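Local coordinates for protein thymine dioxygenase (Neurospora crassa, PDB 5C3Q) that probably catalyses the iron- and 2-oxoglutarate-dependent oxidation of thymine, as a thymine-7-hydroxylase with a double-stranded beta-helix core, at residues A[165-170]-A[179-184]; A[40-45]-A[252-257]. All blocks are in the same frame, centred on the assembly; numbering follows the deposited sequence.

Contact 1 (A[165-170]-A[179-184]); sequences VMRAIA and YFDSFV
Met166 lays its terminal methyl over the ring of Phe180: CE stands 3.7 Å from the ring centroid and only 7° off the normal, a CH-pi contact. Its SD lies above the same face at a longer 5.1 Å from the centroid, completing a Met-aromatic pair. Bends at chi2 and chi3 (-68°) fold the thioether back so that the methyl, not the sulfur, meets the ring. Tyr179 CD2 covers the opposite face, so the phenyl is sandwiched. Nearer the backbone, Met166 CB packs on Phe180 CB at 3.7 Å, while Ala170 CB and Ile169 CG2 each reach Phe180 CE2. At the partly exposed margin Arg167 stretches out, extended from CG to NE, and grips Asp181 side-on: NE to OD1 at 3.2 Å through that oxygen's syn lone pair, NH2 to OD2 at 2.8 Å from above the carboxylate plane. The two planes are turned 40° apart, a twisted bidentate salt bridge; Asn178 also bonds OD2. The contact joins the long helix 147-173 to the short helix 181-184, reached after a short connection, with Trp263 edge-to-face against Phe180 and helix 28-44 packed on Val165 and Ile169.

Contact 2 (A[40-45]-A[252-257]); sequences HGFQTA and VVVNAG
Phe42 reaches from helix 28-44 to strand 251-256 and meets it with the outer end of its ring. The tight spot is Val254, whose CG1 lies at the ring edge, in its plane, 3.7 Å from Phe42 CZ. That methyl is anti to Val254's own backbone N (chi1 -173°) and directed at the phenyl. Phe42 CE1 also comes within 3.7 Å of the backbone Val254 O, and Asn255 CA borders the edge. The looser part lies toward Ala256, whose CB is 4.2 Å from Phe42 CD1; the exposed face of the helix, with His40 and Thr44, is turned from the strand. Were Phe42 cut back to an alanine, Val254 CG1 would probably lose its aromatic neighbour and a gap open between helix and strand. Helix and strand segments cross at -56°, their axes 8.7 Å apart, a spacing bridged by this one ring. Val254 and Ala256 give the helix an apolar surface, while Asn255, directed away, bonds through ND2 to OD2 of Asp218, a residue of the nickel site. The contact is thus consistent with apolar packing behind a second-shell residue that helps position Asp218.

How the contacts relate
From the N terminus, the chain first passes through helix 28-44, which supplies 40-45, then the long helix 147-173 and the short helix 181-184, whose pairing in contact 1 closes a small loop of eight residues. Only at strand 251-256 does contact 2 close its own loop, of 206 residues, so contact 1 is nested inside it. Their centres are about 15 Å apart, yet the two touch: Ile169 CD1 packs 3.7 Å from Phe42 CE2, with Val165 CG1 nearby. Phe42 is therefore shared between helix 147-173 and the strand. Together the contacts tie helices 28-44, 147-173 and 181-184 to the large mixed sheet whose strand 251-256 borders the metal centre.

Contact 1 (A[165-170]-A[179-184])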
loop_
_atom_site.group_PDB
_atom_site.type_symbol
_atom_site.label_atom_id
_atom_site.label_comp_id
_atom_site.label_asym_id
_atom_site.label_seq_id
_atom_site.Cartn_x
_atom_site.Cartn_y
_atom_site.Cartn_z
ATOM N N VAL A 165 10.458 -8.666 5.480
ATOM C CA VAL A 165 10.943 -7.742 4.452
ATOM C C VAL A 165 11.927 -6.734 5.049
ATOM O O VAL A 165 12.948 -6.436 4.439
ATOM C CB VAL A 165 9.797 -7.003 3.719
ATOM C CG1 VAL A 165 10.352 -5.926 2.792
ATOM C CG2 VAL A 165 8.964 -7.985 2.910
ATOM N N MET A 166 11.629 -6.222 6.242
ATOM C CA MET A 166 12.548 -5.303 6.920
ATOM C C MET A 166 13.861 -6.006 7.276
ATOM O O MET A 166 14.932 -5.404 7.176
ATOM C CB MET A 166 11.910 -4.690 8.170
ATOM C CG MET A 166 10.702 -3.795 7.905
ATOM S SD MET A 166 10.861 -2.587 6.568
ATOM C CE MET A 166 12.073 -1.451 7.231
ATOM N N ARG A 167 13.781 -7.281 7.663
ATOM C CA ARG A 167 14.988 -8.082 7.893
ATOM C C ARG A 167 15.826 -8.202 6.620
ATOM O O ARG A 167 17.044 -8.095 6.680
ATOM C CB ARG A 167 14.644 -9.474 8.433
ATOM C CG ARG A 167 14.259 -9.463 9.896
ATOM C CD ARG A 167 13.789 -10.822 10.385
ATOM N NE ARG A 167 13.326 -10.730 11.765
ATOM C CZ ARG A 167 12.748 -11.716 12.446
ATOM N NH1 ARG A 167 12.544 -12.904 11.888
ATOM N NH2 ARG A 167 12.368 -11.511 13.703
ATOM N N ALA A 168 15.177 -8.412 5.476
ATOM C CA ALA A 168 15.887 -8.444 4.189
ATOM C C ALA A 168 16.569 -7.113 3.896
ATOM O O ALA A 168 17.703 -7.081 3.432
ATOM C CB ALA A 168 14.941 -8.809 3.057
ATOM N N ILE A 169 15.876 -6.014 4.173
ATOM C CA ILE A 169 16.468 -4.690 4.019
ATOM C C ILE A 169 17.713 -4.539 4.905
ATOM O O ILE A 169 18.738 -4.039 4.451
ATOM C CB ILE A 169 15.440 -3.578 4.306
ATOM C CG1 ILE A 169 14.427 -3.512 3.155
ATOM C CG2 ILE A 169 16.130 -2.238 4.502
ATOM C CD1 ILE A 169 13.225 -2.640 3.428
ATOM N N ALA A 170 17.616 -4.971 6.158
ATOM C CA ALA A 170 18.737 -4.871 7.100
ATOM C C ALA A 170 19.924 -5.715 6.648
ATOM O O ALA A 170 21.068 -5.250 6.656
ATOM C CB ALA A 170 18.297 -5.285 8.497
ATOM N N TYR A 179 17.701 -5.456 13.186
ATOM C CA TYR A 179 17.681 -4.035 13.535
ATOM C C TYR A 179 16.263 -3.451 13.606
ATOM O O TYR A 179 15.947 -2.689 14.519
ATOM C CB TYR A 179 18.509 -3.222 12.532
ATOM C CG TYR A 179 18.485 -1.736 12.811
ATOM C CD1 TYR A 179 19.387 -1.160 13.700
ATOM C CD2 TYR A 179 17.541 -0.909 12.206
ATOM C CE1 TYR A 179 19.355 0.199 13.973
ATOM C CE2 TYR A 179 17.503 0.449 12.473
ATOM C CZ TYR A 179 18.410 0.997 13.355
ATOM O OH TYR A 179 18.373 2.350 13.608
ATOM N N PHE A 180 15.415 -3.798 12.644
ATOM C CA PHE A 180 14.083 -3.202 12.571
ATOM C C PHE A 180 13.044 -3.834 13.503
ATOM O O PHE A 180 11.980 -3.249 13.713
ATOM C CB PHE A 180 13.561 -3.235 11.137
ATOM C CG PHE A 180 14.350 -2.384 10.193
ATOM C CD1 PHE A 180 14.260 -1.001 10.253
ATOM C CD2 PHE A 180 15.178 -2.963 9.243
ATOM C CE1 PHE A 180 14.985 -0.207 9.381
ATOM C CE2 PHE A 180 15.906 -2.177 8.369
ATOM C CZ PHE A 180 15.810 -0.796 8.437
ATOM N N ASP A 181 13.343 -5.006 14.062
ATOM C CA ASP A 181 12.358 -5.750 14.859
ATOM C C ASP A 181 11.707 -4.890 15.945
ATOM O O ASP A 181 10.488 -4.869 16.068
ATOM C CB ASP A 181 12.986 -6.998 15.497
ATOM C CG ASP A 181 13.227 -8.122 14.494
ATOM O OD1 ASP A 181 13.092 -7.898 13.272
ATOM O OD2 ASP A 181 13.561 -9.242 14.933
ATOM N N SER A 182 12.522 -4.169 16.706
ATOM C CA SER A 182 12.030 -3.363 17.826
ATOM C C SER A 182 11.290 -2.103 17.369
ATOM O O SER A 182 10.588 -1.478 18.157
ATOM C CB SER A 182 13.187 -2.981 18.754
ATOM O OG SER A 182 14.007 -1.991 18.163
ATOM N N PHE A 183 11.457 -1.735 16.100
ATOM C CA PHE A 183 10.761 -0.591 15.514
ATOM C C PHE A 183 9.427 -0.970 14.862
ATOM O O PHE A 183 8.619 -0.093 14.577
ATOM C CB PHE A 183 11.640 0.082 14.448
ATOM C CG PHE A 183 12.792 0.874 15.005
ATOM C CD1 PHE A 183 12.619 2.195 15.390
ATOM C CD2 PHE A 183 14.060 0.316 15.097
ATOM C CE1 PHE A 183 13.684 2.939 15.881
ATOM C CE2 PHE A 183 15.126 1.051 15.589
ATOM C CZ PHE A 183 14.938 2.365 15.984
ATOM N N VAL A 184 9.208 -2.258 14.597
ATOM C CA VAL A 184 8.013 -2.707 13.864
ATOM C C VAL A 184 7.203 -3.832 14.527
ATOM O O VAL A 184 6.184 -4.252 13.980
ATOM C CB VAL A 184 8.373 -3.162 12.424
ATOM C CG1 VAL A 184 9.110 -2.060 11.675
ATOM C CG2 VAL A 184 9.189 -4.452 12.427
#

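Contact 2 (A[40-45]-A[252-257])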
loop_
_atom_site.group_PDB
_atom_site.type_symbol
_atom_site.label_atom_id
_atom_site.label_comp_id
_atom_site.label_asym_id
_atom_site.label_seq_id
_atom_site.Cartn_x
_atom_site.Cartn_y
_atom_site.Cartn_z
ATOM N N HIS A 40 18.359 -3.231 -3.371
ATOM C CA HIS A 40 18.663 -2.503 -4.600
ATOM C C HIS A 40 17.381 -2.030 -5.290
ATOM O O HIS A 40 17.329 -0.911 -5.802
ATOM C CB HIS A 40 19.499 -3.358 -5.548
ATOM C CG HIS A 40 19.960 -2.625 -6.768
ATOM N ND1 HIS A 40 20.990 -1.709 -6.740
ATOM C CD2 HIS A 40 19.526 -2.662 -8.047
ATOM C CE1 HIS A 40 21.173 -1.218 -7.950
ATOM N NE2 HIS A 40 20.298 -1.780 -8.763
ATOM N N GLY A 41 16.351 -2.875 -5.285
ATOM C CA GLY A 41 15.028 -2.504 -5.802
ATOM C C GLY A 41 14.428 -1.298 -5.094
ATOM O O GLY A 41 13.932 -0.373 -5.742
ATOM N N PHE A 42 14.473 -1.301 -3.766
ATOM C CA PHE A 42 13.962 -0.171 -2.987
ATOM C C PHE A 42 14.805 1.095 -3.187
ATOM O O PHE A 42 14.273 2.201 -3.154
ATOM C CB PHE A 42 13.870 -0.511 -1.497
ATOM C CG PHE A 42 12.781 -1.502 -1.151
ATOM C CD1 PHE A 42 11.481 -1.326 -1.610
ATOM C CD2 PHE A 42 13.056 -2.603 -0.348
ATOM C CE1 PHE A 42 10.482 -2.227 -1.287
ATOM C CE2 PHE A 42 12.061 -3.507 -0.021
ATOM C CZ PHE A 42 10.770 -3.319 -0.487
ATOM N N GLN A 43 16.109 0.933 -3.401
ATOM C CA GLN A 43 17.011 2.076 -3.582
ATOM C C GLN A 43 16.930 2.729 -4.964
ATOM O O GLN A 43 17.444 3.829 -5.149
ATOM C CB GLN A 43 18.468 1.664 -3.322
ATOM C CG GLN A 43 18.789 1.345 -1.869
ATOM C CD GLN A 43 20.213 0.853 -1.681
ATOM O OE1 GLN A 43 20.795 0.258 -2.578
ATOM N NE2 GLN A 43 20.772 1.085 -0.504
ATOM N N THR A 44 16.299 2.064 -5.928
ATOM C CA THR A 44 16.291 2.540 -7.309
ATOM C C THR A 44 14.868 2.849 -7.762
ATOM O O THR A 44 14.547 4.000 -8.066
ATOM C CB THR A 44 16.968 1.523 -8.250
ATOM O OG1 THR A 44 16.373 0.230 -8.085
ATOM C CG2 THR A 44 18.457 1.430 -7.934
ATOM N N ALA A 45 14.010 1.833 -7.771
ATOM C CA ALA A 45 12.619 1.984 -8.207
ATOM C C ALA A 45 11.667 2.352 -7.072
ATOM O O ALA A 45 10.625 2.963 -7.310
ATOM C CB ALA A 45 12.141 0.705 -8.873
ATOM N N VAL A 252 3.221 -10.356 -4.838
ATOM C CA VAL A 252 2.819 -9.184 -4.077
ATOM C C VAL A 252 3.729 -8.047 -4.512
ATOM O O VAL A 252 4.947 -8.218 -4.626
ATOM C CB VAL A 252 2.872 -9.409 -2.542
ATOM C CG1 VAL A 252 4.247 -9.865 -2.073
ATOM C CG2 VAL A 252 2.447 -8.148 -1.797
ATOM N N VAL A 253 3.124 -6.899 -4.793
ATOM C CA VAL A 253 3.873 -5.713 -5.134
ATOM C C VAL A 253 4.195 -5.013 -3.818
ATOM O O VAL A 253 3.295 -4.734 -3.021
ATOM C CB VAL A 253 3.077 -4.799 -6.084
ATOM C CG1 VAL A 253 3.865 -3.544 -6.415
ATOM C CG2 VAL A 253 2.725 -5.547 -7.363
ATOM N N VAL A 254 5.479 -4.759 -3.585
ATOM C CA VAL A 254 5.923 -4.118 -2.355
ATOM C C VAL A 254 6.612 -2.806 -2.678
ATOM O O VAL A 254 7.519 -2.756 -3.515
ATOM C CB VAL A 254 6.888 -5.010 -1.552
ATOM C CG1 VAL A 254 7.190 -4.377 -0.202
ATOM C CG2 VAL A 254 6.308 -6.406 -1.359
ATOM N N ASN A 255 6.167 -1.739 -2.024
ATOM C CA ASN A 255 6.789 -0.435 -2.202
ATOM C C ASN A 255 7.094 0.243 -0.880
ATOM O O ASN A 255 6.354 0.098 0.093
ATOM C CB ASN A 255 5.911 0.467 -3.070
ATOM C CG ASN A 255 4.598 0.823 -2.408
ATOM O OD1 ASN A 255 3.678 0.010 -2.365
ATOM N ND2 ASN A 255 4.495 2.050 -1.905
ATOM N N ALA A 256 8.186 0.995 -0.855
ATOM C CA ALA A 256 8.560 1.758 0.323
ATOM C C ALA A 256 7.677 2.993 0.431
ATOM O O ALA A 256 7.296 3.570 -0.577
ATOM C CB ALA A 256 10.020 2.157 0.251
ATOM N N GLY A 257 7.344 3.380 1.659
ATOM C CA GLY A 257 6.593 4.600 1.915
ATOM C C GLY A 257 7.478 5.764 2.345
ATOM O O GLY A 257 8.688 5.620 2.517
#